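Local coordinates for adenylate cyclase-like protein (Chlamydia trachomatis, PDB 4QO6), which is a structural component of the inner-membrane ring of the type III secretion system, this chain being part of its extended periplasmic region, at residues A[180-183]-A[184-188]. Numbering follows the deposited sequence.
Sequences RTVV and QELQD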
ATOM      1  N   ARG A 180      19.189  17.356 -13.929  1.00 47.66           N
ATOM      2  CA  ARG A 180      18.306  16.452 -14.673  1.00 51.15           C
ATOM      3  C   ARG A 180      18.494  14.989 -14.250  1.00 52.12           C
ATOM      4  O   ARG A 180      17.547  14.221 -14.151  1.00 51.53           O
ATOM      5  CB  ARG A 180      18.633  16.593 -16.151  1.00 57.74           C
ATOM      6  CG  ARG A 180      17.780  15.774 -17.103  1.00 66.33           C
ATOM      7  CD  ARG A 180      17.726  16.416 -18.492  1.00 73.87           C
ATOM      8  NE  ARG A 180      17.449  17.870 -18.427  1.00 78.11           N
ATOM      9  CZ  ARG A 180      18.262  18.852 -18.845  1.00 73.28           C
ATOM     10  NH1 ARG A 180      19.440  18.586 -19.402  1.00 74.40           N
ATOM     11  NH2 ARG A 180      17.888  20.124 -18.712  1.00 66.70           N
ATOM     12  N   THR A 181      19.746  14.615 -14.028  1.00 54.60           N
ATOM     13  CA  THR A 181      20.109  13.282 -13.557  1.00 51.77           C
ATOM     14  C   THR A 181      19.624  13.079 -12.117  1.00 52.55           C
ATOM     15  O   THR A 181      18.975  12.083 -11.814  1.00 56.24           O
ATOM     16  CB  THR A 181      21.645  13.090 -13.702  1.00 51.28           C
ATOM     17  OG1 THR A 181      21.950  13.021 -15.101  1.00 52.68           O
ATOM     18  CG2 THR A 181      22.169  11.836 -12.997  1.00 49.45           C
ATOM     19  N   VAL A 182      19.919  14.034 -11.239  1.00 46.41           N
ATOM     20  CA  VAL A 182      19.445  13.965  -9.881  1.00 45.56           C
ATOM     21  C   VAL A 182      17.911  13.862  -9.816  1.00 48.93           C
ATOM     22  O   VAL A 182      17.371  13.145  -8.957  1.00 48.75           O
ATOM     23  CB  VAL A 182      19.917  15.170  -9.072  1.00 43.40           C
ATOM     24  CG1 VAL A 182      19.174  15.288  -7.748  1.00 43.46           C
ATOM     25  CG2 VAL A 182      21.412  15.068  -8.838  1.00 47.15           C
ATOM     26  N   VAL A 183      17.210  14.567 -10.697  1.00 44.91           N
ATOM     27  CA  VAL A 183      15.755  14.473 -10.709  1.00 45.54           C
ATOM     28  C   VAL A 183      15.268  13.091 -11.156  1.00 44.79           C
ATOM     29  O   VAL A 183      14.350  12.564 -10.564  1.00 41.51           O
ATOM     30  CB  VAL A 183      15.113  15.621 -11.503  1.00 47.04           C
ATOM     31  CG1 VAL A 183      13.633  15.373 -11.763  1.00 45.72           C
ATOM     32  CG2 VAL A 183      15.293  16.927 -10.723  1.00 49.77           C
ATOM     33  N   GLN A 184      15.871  12.497 -12.181  1.00 53.24           N
ATOM     34  CA  GLN A 184      15.510  11.125 -12.581  1.00 58.15           C
ATOM     35  C   GLN A 184      15.542  10.174 -11.390  1.00 57.17           C
ATOM     36  O   GLN A 184      14.617   9.400 -11.167  1.00 56.76           O
ATOM     37  CB  GLN A 184      16.461  10.597 -13.660  1.00 63.61           C
ATOM     38  CG  GLN A 184      16.133  11.098 -15.048  1.00 70.68           C
ATOM     39  CD  GLN A 184      14.683  10.829 -15.402  1.00 80.06           C
ATOM     40  OE1 GLN A 184      14.174   9.722 -15.183  1.00 85.76           O
ATOM     41  NE2 GLN A 184      14.000  11.843 -15.928  1.00 80.00           N
ATOM     42  N   GLU A 185      16.613  10.266 -10.620  1.00 56.79           N
ATOM     43  CA  GLU A 185      16.852   9.380  -9.494  1.00 57.84           C
ATOM     44  C   GLU A 185      15.857   9.597  -8.341  1.00 57.67           C
ATOM     45  O   GLU A 185      15.467   8.631  -7.678  1.00 59.31           O
ATOM     46  CB  GLU A 185      18.310   9.535  -9.015  1.00 59.42           C
ATOM     47  CG  GLU A 185      19.343   9.131 -10.074  1.00 64.50           C
ATOM     48  CD  GLU A 185      20.787   9.515  -9.731  1.00 68.63           C
ATOM     49  OE1 GLU A 185      21.051  10.093  -8.647  1.00 60.69           O
ATOM     50  OE2 GLU A 185      21.669   9.226 -10.575  1.00 76.31           O
ATOM     51  N   LEU A 186      15.439  10.844  -8.108  1.00 50.66           N
ATOM     52  CA  LEU A 186      14.385  11.134  -7.127  1.00 48.15           C
ATOM     53  C   LEU A 186      13.043  10.478  -7.518  1.00 50.00           C
ATOM     54  O   LEU A 186      12.267  10.078  -6.641  1.00 49.76           O
ATOM     55  CB  LEU A 186      14.169  12.647  -6.957  1.00 45.87           C
ATOM     56  CG  LEU A 186      15.339  13.515  -6.466  1.00 46.59           C
ATOM     57  CD1 LEU A 186      14.954  14.979  -6.323  1.00 45.90           C
ATOM     58  CD2 LEU A 186      15.889  13.008  -5.152  1.00 45.58           C
ATOM     59  N   GLN A 187      12.765  10.375  -8.818  1.00 48.01           N
ATOM     60  CA  GLN A 187      11.579   9.660  -9.291  1.00 52.09           C
ATOM     61  C   GLN A 187      11.563   8.173  -8.913  1.00 51.80           C
ATOM     62  O   GLN A 187      10.503   7.582  -8.802  1.00 56.03           O
ATOM     63  CB  GLN A 187      11.451   9.758 -10.810  1.00 57.58           C
ATOM     64  CG  GLN A 187      11.217  11.151 -11.351  1.00 62.03           C
ATOM     65  CD  GLN A 187      10.656  11.134 -12.765  1.00 70.99           C
ATOM     66  OE1 GLN A 187      10.749  10.129 -13.474  1.00 71.29           O
ATOM     67  NE2 GLN A 187      10.065  12.251 -13.179  1.00 71.25           N
ATOM     68  N   ASP A 188      12.735   7.575  -8.743  1.00 56.97           N
ATOM     69  CA  ASP A 188      12.855   6.157  -8.471  1.00 59.88           C
ATOM     70  C   ASP A 188      13.053   5.894  -6.973  1.00 60.77           C
ATOM     71  O   ASP A 188      13.932   5.147  -6.596  1.00 72.22           O
ATOM     72  CB  ASP A 188      13.996   5.574  -9.337  1.00 59.16           C
ATOM     73  CG  ASP A 188      13.662   5.624 -10.838  1.00 62.85           C
ATOM     74  OD1 ASP A 188      12.667   4.985 -11.224  1.00 64.66           O
ATOM     75  OD2 ASP A 188      14.355   6.300 -11.638  1.00 61.83           O
TER
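Gln-184, Glu-185, Leu-186 and Gln-187 each send the backbone N-H back four residues, to the carbonyls of Arg-180, Thr-181, Val-182 and Val-183, over the last turns of the alpha helix 176-187. This helix links strands 164-172 and 194-202 in the beta-alpha-beta unit of the BON domain, the third BON-like module of the chain. The four bonds are of similar length, from Leu-186 N to Val-182 O at 3.1 Å to Gln-187 N to Val-183 O at 3.2 Å. Glu-185 N faces the carbonyl of Thr-181 nearly end-on, with a C=O...N angle of 160°, whereas Gln-184 N lies 32° off the carbonyl plane of Arg-180. Asp-188 N is bonded to Glu-185 O, three residues back.

On the outer flank, Thr-181 and Glu-185 run side by side in the same direction. The glutamate chain, extended beyond CG (chi2 169°), brings OE2 to 3.6 Å from the methyl CG2 of Thr-181, which lies anti to the backbone N; this is a van der Waals contact and not a hydrogen bond. Thr-181 OG1 is bonded instead to the carbonyl of Asp-177, and that residue's carboxylate forms a salt bridge with Arg-180. The buried flank carries Val-182 and Leu-186, both packed on Leu-148 of helix 137-150; Leu-186 also meets Leu-144 and His-147, and Val-182 meets Phe-153. Between the two, one turn apart, Val-182 CG1 stands 4.4 Å from Leu-186 CG, which also sits 3.2 Å from Val-182 O.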